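Local coordinates for protein tricorn protease (Thermoplasma acidophilum, PDB 1K32) that degrades peptides as a hexameric serine protease with beta-propeller domains, probably cutting further the products that the proteasome releases, at residues 384-387 with 392-395; 402-407 with 433-438. All blocks are in the same frame, centred on the assembly; numbering follows the deposited sequence.

In the fold
Interactions 1 and 2 sit side by side in one beta-propeller, their centres about 6 Å apart, and both are buried. Interaction 1 lies within a blade: it joins strands 381-386 and 392-397 of a four-stranded antiparallel sheet through backbone hydrogen bonds and the Asp-387 carboxylate at the turn. Interaction 2 lies between blades: strand 401-406 of that same sheet meets strand 434-441 of the next through aliphatic and aromatic side chains, with no hydrogen bond. Strands 392-397 and 401-406 are neighbours, so the two contacts share a blade. Phe-392 and Val-394 of interaction 1 also touch Ile-435, and this ties both contacts to one interblade layer.

Interaction 1 of 2, residues 384-387 with 392-395; sequences MGVD and FAVV
Asp-387 OD2 takes the backbone N-H of Phe-392 at 2.7 Å in a nearly straight bond, 173° at the hydrogen, and the N-H of Lys-391 as well, so two amides at the end of the turn grip one carboxylate oxygen. The other oxygen, OD1, accepts from Asn-389 N and is hydrogen-bonded to Ser-432 OG, which fixes the rotation of the whole group. A first torsion of 80° sets Asp-387 CG between its own backbone N and carbonyl carbon and turns the acid across the hairpin. The same side chain lies over the Phe-392 ring: Asp-387 CB stands 3.9 Å from the ring centroid and 18° off its normal, a CH-pi contact over the face, while Val-394 CG2 lies at the ring edge, in plane. The backbone of Asp-387 adds its own N-H to Phe-392 O at 3.0 Å.

Beyond the turn the strands pair in antiparallel register. Gly-385 and Val-394 form the hydrogen-bonded pair, with Gly-385 N to Val-394 O at 2.9 Å. The return bond, Val-394 N to Gly-385 O, is 2.7 Å long, its donor tilted from the carbonyl plane. Met-384 with Val-395 and Val-386 with Ala-393 are non-hydrogen-bonded pairs that share one face. On that face Met-384 CG meets Val-395 CG2 at 3.9 Å; the chain then bends at chi2 and chi3, and Met-384 also packs on Ala-350 and Ile-352 of strand 348-355, in the preceding sheet.

This is the beta hairpin that opens a propeller blade. Held at one oxygen by two amides and at the other by Asn-389 N and the Ser-432 hydroxyl, the buried carboxylate is probably stabilised as the anion, and it links the turn of this blade to the loop between the first two strands of the next.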
ATOM      1  N   MET A 384     -21.752  29.271 -27.435  1.00 25.07           N
ATOM      2  CA  MET A 384     -22.154  30.276 -26.462  1.00 25.45           C
ATOM      3  C   MET A 384     -21.443  30.075 -25.126  1.00 25.57           C
ATOM      4  O   MET A 384     -21.275  28.955 -24.657  1.00 25.03           O
ATOM      5  CB  MET A 384     -23.667  30.244 -26.264  1.00 26.01           C
ATOM      6  CG  MET A 384     -24.208  31.380 -25.419  1.00 28.86           C
ATOM      7  SD  MET A 384     -24.293  30.932 -23.692  1.00 32.54           S
ATOM      8  CE  MET A 384     -25.951  30.266 -23.589  1.00 30.61           C
ATOM      9  N   GLY A 385     -21.014  31.182 -24.534  1.00 25.87           N
ATOM     10  CA  GLY A 385     -20.331  31.136 -23.259  1.00 23.98           C
ATOM     11  C   GLY A 385     -20.746  32.341 -22.445  1.00 24.86           C
ATOM     12  O   GLY A 385     -21.224  33.337 -23.005  1.00 25.59           O
ATOM     13  N   VAL A 386     -20.566  32.268 -21.129  1.00 23.93           N
ATOM     14  CA  VAL A 386     -20.938  33.375 -20.256  1.00 25.41           C
ATOM     15  C   VAL A 386     -19.753  33.762 -19.398  1.00 26.63           C
ATOM     16  O   VAL A 386     -19.015  32.893 -18.939  1.00 24.20           O
ATOM     17  CB  VAL A 386     -22.114  32.990 -19.332  1.00 26.15           C
ATOM     18  CG1 VAL A 386     -22.508  34.174 -18.465  1.00 23.33           C
ATOM     19  CG2 VAL A 386     -23.305  32.509 -20.172  1.00 25.36           C
ATOM     20  N   ASP A 387     -19.561  35.060 -19.174  1.00 26.19           N
ATOM     21  CA  ASP A 387     -18.441  35.479 -18.347  1.00 29.64           C
ATOM     22  C   ASP A 387     -18.716  34.999 -16.928  1.00 29.57           C
ATOM     23  O   ASP A 387     -19.863  34.753 -16.558  1.00 28.09           O
ATOM     24  CB  ASP A 387     -18.261  37.000 -18.384  1.00 31.79           C
ATOM     25  CG  ASP A 387     -19.216  37.726 -17.470  1.00 34.72           C
ATOM     26  OD1 ASP A 387     -18.797  38.139 -16.366  1.00 34.05           O
ATOM     27  OD2 ASP A 387     -20.391  37.876 -17.858  1.00 38.66           O
ATOM     28  N   PHE A 392     -22.329  39.272 -19.208  1.00 28.68           N
ATOM     29  CA  PHE A 392     -22.513  39.136 -20.645  1.00 27.00           C
ATOM     30  C   PHE A 392     -22.188  37.744 -21.145  1.00 25.97           C
ATOM     31  O   PHE A 392     -21.480  36.982 -20.500  1.00 23.13           O
ATOM     32  CB  PHE A 392     -21.655  40.161 -21.408  1.00 25.40           C
ATOM     33  CG  PHE A 392     -20.167  39.953 -21.260  1.00 25.88           C
ATOM     34  CD1 PHE A 392     -19.443  40.663 -20.305  1.00 25.53           C
ATOM     35  CD2 PHE A 392     -19.493  39.030 -22.064  1.00 25.73           C
ATOM     36  CE1 PHE A 392     -18.069  40.462 -20.147  1.00 26.06           C
ATOM     37  CE2 PHE A 392     -18.117  38.816 -21.917  1.00 26.78           C
ATOM     38  CZ  PHE A 392     -17.400  39.534 -20.955  1.00 27.83           C
ATOM     39  N   ALA A 393     -22.733  37.420 -22.306  1.00 24.47           N
ATOM     40  CA  ALA A 393     -22.482  36.147 -22.931  1.00 24.14           C
ATOM     41  C   ALA A 393     -21.705  36.436 -24.205  1.00 24.49           C
ATOM     42  O   ALA A 393     -21.732  37.564 -24.710  1.00 23.13           O
ATOM     43  CB  ALA A 393     -23.797  35.459 -23.275  1.00 23.84           C
ATOM     44  N   VAL A 394     -21.003  35.418 -24.699  1.00 23.57           N
ATOM     45  CA  VAL A 394     -20.266  35.498 -25.951  1.00 21.05           C
ATOM     46  C   VAL A 394     -20.936  34.465 -26.865  1.00 23.05           C
ATOM     47  O   VAL A 394     -21.172  33.321 -26.464  1.00 20.88           O
ATOM     48  CB  VAL A 394     -18.776  35.160 -25.768  1.00 21.54           C
ATOM     49  CG1 VAL A 394     -18.071  35.182 -27.118  1.00 20.07           C
ATOM     50  CG2 VAL A 394     -18.135  36.167 -24.815  1.00 18.95           C
ATOM     51  N   VAL A 395     -21.244  34.881 -28.086  1.00 22.34           N
ATOM     52  CA  VAL A 395     -21.938  34.035 -29.055  1.00 23.34           C
ATOM     53  C   VAL A 395     -21.252  34.028 -30.417  1.00 22.47           C
ATOM     54  O   VAL A 395     -20.612  35.008 -30.799  1.00 23.60           O
ATOM     55  CB  VAL A 395     -23.412  34.544 -29.249  1.00 24.78           C
ATOM     56  CG1 VAL A 395     -24.081  33.844 -30.407  1.00 22.86           C
ATOM     57  CG2 VAL A 395     -24.200  34.325 -27.974  1.00 25.50           C
TER

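Interaction 2 of 2, residues 402-407 with 433-438; sequences IMTVDL and RFIAYG
Ile-435 and Tyr-437 reach from strand 434-441 to Thr-404 and Ile-402 of strand 401-406, a contact between adjacent blades of a beta-propeller. The CA atoms of Ile-402 and Tyr-437 are 8.7 Å apart and those of Thr-404 and Ile-435 9.5 Å, a spacing that fits two sheets packed face to face rather than strands paired within one.

Along 433-438, Arg-433 is salt-bridged within its own blade to Asp-458 and Glu-460, while Phe-434 and, further on, Ala-436 pack on Phe-479 of the following blade. Ile-435 points toward strand 401-406. Its CG1 is anti to the carbonyl carbon (chi1 -57°) and the chain is extended beyond it, which carries CD1 to Thr-404 CG2 at 3.5 Å. The CG1-CD1 bond of Ile-435 is aimed almost straight at that methyl, and the CB-CG2 bond of Thr-404 comes back nearly along the same line, so the two methyls meet tip to tip. This meeting is close for carbon atoms, and Phe-392 and Val-394 of strand 392-397 also touch Ile-435.

Tyr-437 returns to the same interface. With chi1 at 54° its ring turns one face to Ile-402, whose side chain lies across it: CG2 stands 4.3 Å above the ring plane, toward the rim. Ile-423 and Ile-415 also touch the tyrosine. The phenol OH of this buried residue is hydrogen-bonded to Glu-416 OE2, in strand 412-417, an edge strand of the neighbouring sheet. On that same face the extended arm of Ile-402 brings CD1 over the root of the ring, 3.8 Å from both CB and CG of Tyr-437.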
ATOM      1  N   ILE A 402     -18.425  36.842 -34.014  1.00 20.25           N
ATOM      2  CA  ILE A 402     -18.329  36.512 -32.605  1.00 20.28           C
ATOM      3  C   ILE A 402     -18.854  37.830 -32.021  1.00 20.99           C
ATOM      4  O   ILE A 402     -18.554  38.910 -32.542  1.00 18.42           O
ATOM      5  CB  ILE A 402     -16.892  36.209 -32.134  1.00 18.46           C
ATOM      6  CG1 ILE A 402     -16.919  35.868 -30.638  1.00 19.04           C
ATOM      7  CG2 ILE A 402     -15.967  37.365 -32.450  1.00 19.25           C
ATOM      8  CD1 ILE A 402     -15.637  35.173 -30.121  1.00 22.97           C
ATOM      9  N   MET A 403     -19.662  37.745 -30.974  1.00 21.89           N
ATOM     10  CA  MET A 403     -20.248  38.943 -30.391  1.00 24.24           C
ATOM     11  C   MET A 403     -20.559  38.745 -28.924  1.00 24.51           C
ATOM     12  O   MET A 403     -20.607  37.618 -28.431  1.00 25.21           O
ATOM     13  CB  MET A 403     -21.544  39.278 -31.144  1.00 26.94           C
ATOM     14  CG  MET A 403     -22.609  38.185 -30.999  1.00 34.57           C
ATOM     15  SD  MET A 403     -23.966  38.177 -32.213  1.00 40.66           S
ATOM     16  CE  MET A 403     -25.233  38.777 -31.223  1.00 40.18           C
ATOM     17  N   THR A 404     -20.743  39.852 -28.217  1.00 25.68           N
ATOM     18  CA  THR A 404     -21.117  39.794 -26.817  1.00 27.38           C
ATOM     19  C   THR A 404     -22.591  40.179 -26.774  1.00 27.97           C
ATOM     20  O   THR A 404     -23.097  40.850 -27.675  1.00 27.97           O
ATOM     21  CB  THR A 404     -20.336  40.798 -25.952  1.00 27.69           C
ATOM     22  OG1 THR A 404     -20.504  42.114 -26.483  1.00 26.86           O
ATOM     23  CG2 THR A 404     -18.860  40.442 -25.911  1.00 29.10           C
ATOM     24  N   VAL A 405     -23.282  39.738 -25.734  1.00 28.24           N
ATOM     25  CA  VAL A 405     -24.682  40.062 -25.575  1.00 30.98           C
ATOM     26  C   VAL A 405     -24.908  40.411 -24.117  1.00 32.40           C
ATOM     27  O   VAL A 405     -24.711  39.581 -23.234  1.00 32.17           O
ATOM     28  CB  VAL A 405     -25.579  38.874 -25.979  1.00 32.43           C
ATOM     29  CG1 VAL A 405     -27.051  39.213 -25.715  1.00 31.62           C
ATOM     30  CG2 VAL A 405     -25.366  38.548 -27.462  1.00 31.84           C
ATOM     31  N   ASP A 406     -25.303  41.652 -23.861  1.00 35.39           N
ATOM     32  CA  ASP A 406     -25.539  42.086 -22.496  1.00 37.81           C
ATOM     33  C   ASP A 406     -26.615  41.196 -21.887  1.00 38.75           C
ATOM     34  O   ASP A 406     -27.668  40.988 -22.490  1.00 38.39           O
ATOM     35  CB  ASP A 406     -25.976  43.549 -22.482  1.00 39.21           C
ATOM     36  CG  ASP A 406     -25.861  44.168 -21.109  1.00 40.90           C
ATOM     37  OD1 ASP A 406     -26.648  43.781 -20.224  1.00 40.57           O
ATOM     38  OD2 ASP A 406     -24.977  45.031 -20.914  1.00 42.71           O
ATOM     39  N   LEU A 407     -26.350  40.648 -20.706  1.00 39.43           N
ATOM     40  CA  LEU A 407     -27.328  39.767 -20.071  1.00 42.30           C
ATOM     41  C   LEU A 407     -28.415  40.544 -19.334  1.00 44.14           C
ATOM     42  O   LEU A 407     -29.323  39.961 -18.739  1.00 43.24           O
ATOM     43  CB  LEU A 407     -26.638  38.800 -19.107  1.00 41.88           C
ATOM     44  CG  LEU A 407     -25.717  37.758 -19.751  1.00 41.56           C
ATOM     45  CD1 LEU A 407     -25.133  36.872 -18.677  1.00 42.93           C
ATOM     46  CD2 LEU A 407     -26.489  36.928 -20.751  1.00 42.27           C
ATOM     47  N   ARG A 433     -12.519  40.997 -18.486  1.00 28.02           N
ATOM     48  CA  ARG A 433     -11.977  42.070 -19.310  1.00 27.65           C
ATOM     49  C   ARG A 433     -11.570  41.714 -20.750  1.00 26.75           C
ATOM     50  O   ARG A 433     -11.706  42.544 -21.653  1.00 24.91           O
ATOM     51  CB  ARG A 433     -10.794  42.719 -18.597  1.00 29.23           C
ATOM     52  CG  ARG A 433     -10.107  43.773 -19.438  1.00 34.19           C
ATOM     53  CD  ARG A 433      -9.314  44.742 -18.590  1.00 35.30           C
ATOM     54  NE  ARG A 433      -8.548  45.653 -19.428  1.00 35.34           N
ATOM     55  CZ  ARG A 433      -7.753  46.608 -18.960  1.00 36.21           C
ATOM     56  NH1 ARG A 433      -7.087  47.390 -19.802  1.00 35.28           N
ATOM     57  NH2 ARG A 433      -7.630  46.784 -17.651  1.00 35.36           N
ATOM     58  N   PHE A 434     -11.082  40.495 -20.964  1.00 22.65           N
ATOM     59  CA  PHE A 434     -10.643  40.090 -22.293  1.00 23.70           C
ATOM     60  C   PHE A 434     -11.370  38.863 -22.837  1.00 23.56           C
ATOM     61  O   PHE A 434     -11.828  37.991 -22.086  1.00 21.26           O
ATOM     62  CB  PHE A 434      -9.135  39.778 -22.301  1.00 24.62           C
ATOM     63  CG  PHE A 434      -8.297  40.761 -21.543  1.00 25.00           C
ATOM     64  CD1 PHE A 434      -7.918  40.507 -20.231  1.00 26.37           C
ATOM     65  CD2 PHE A 434      -7.870  41.942 -22.142  1.00 26.02           C
ATOM     66  CE1 PHE A 434      -7.122  41.420 -19.529  1.00 26.87           C
ATOM     67  CE2 PHE A 434      -7.076  42.855 -21.445  1.00 23.25           C
ATOM     68  CZ  PHE A 434      -6.703  42.595 -20.144  1.00 24.88           C
ATOM     69  N   ILE A 435     -11.449  38.805 -24.159  1.00 22.63           N
ATOM     70  CA  ILE A 435     -12.065  37.686 -24.848  1.00 23.39           C
ATOM     71  C   ILE A 435     -11.035  37.268 -25.893  1.00 23.35           C
ATOM     72  O   ILE A 435     -10.685  38.045 -26.782  1.00 21.80           O
ATOM     73  CB  ILE A 435     -13.400  38.105 -25.529  1.00 25.99           C
ATOM     74  CG1 ILE A 435     -14.360  38.681 -24.475  1.00 26.70           C
ATOM     75  CG2 ILE A 435     -14.039  36.905 -26.233  1.00 24.59           C
ATOM     76  CD1 ILE A 435     -15.693  39.169 -25.018  1.00 24.59           C
ATOM     77  N   ALA A 436     -10.514  36.055 -25.759  1.00 22.23           N
ATOM     78  CA  ALA A 436      -9.531  35.551 -26.710  1.00 21.52           C
ATOM     79  C   ALA A 436     -10.241  34.521 -27.568  1.00 20.89           C
ATOM     80  O   ALA A 436     -11.010  33.708 -27.056  1.00 20.25           O
ATOM     81  CB  ALA A 436      -8.357  34.909 -25.972  1.00 23.53           C
ATOM     82  N   TYR A 437      -9.975  34.547 -28.868  1.00 18.50           N
ATOM     83  CA  TYR A 437     -10.627  33.624 -29.784  1.00 17.86           C
ATOM     84  C   TYR A 437      -9.799  33.316 -31.030  1.00 19.20           C
ATOM     85  O   TYR A 437      -9.002  34.146 -31.482  1.00 19.74           O
ATOM     86  CB  TYR A 437     -11.979  34.208 -30.205  1.00 18.31           C
ATOM     87  CG  TYR A 437     -11.879  35.613 -30.767  1.00 15.95           C
ATOM     88  CD1 TYR A 437     -11.784  35.837 -32.139  1.00 18.62           C
ATOM     89  CD2 TYR A 437     -11.866  36.720 -29.921  1.00 19.56           C
ATOM     90  CE1 TYR A 437     -11.676  37.135 -32.660  1.00 17.74           C
ATOM     91  CE2 TYR A 437     -11.755  38.031 -30.428  1.00 17.16           C
ATOM     92  CZ  TYR A 437     -11.658  38.226 -31.794  1.00 19.10           C
ATOM     93  OH  TYR A 437     -11.496  39.505 -32.288  1.00 20.11           O
ATOM     94  N   GLY A 438      -9.981  32.103 -31.560  1.00 18.68           N
ATOM     95  CA  GLY A 438      -9.296  31.695 -32.773  1.00 18.26           C
ATOM     96  C   GLY A 438      -9.990  32.361 -33.954  1.00 20.12           C
ATOM     97  O   GLY A 438     -11.207  32.200 -34.155  1.00 21.71           O
TER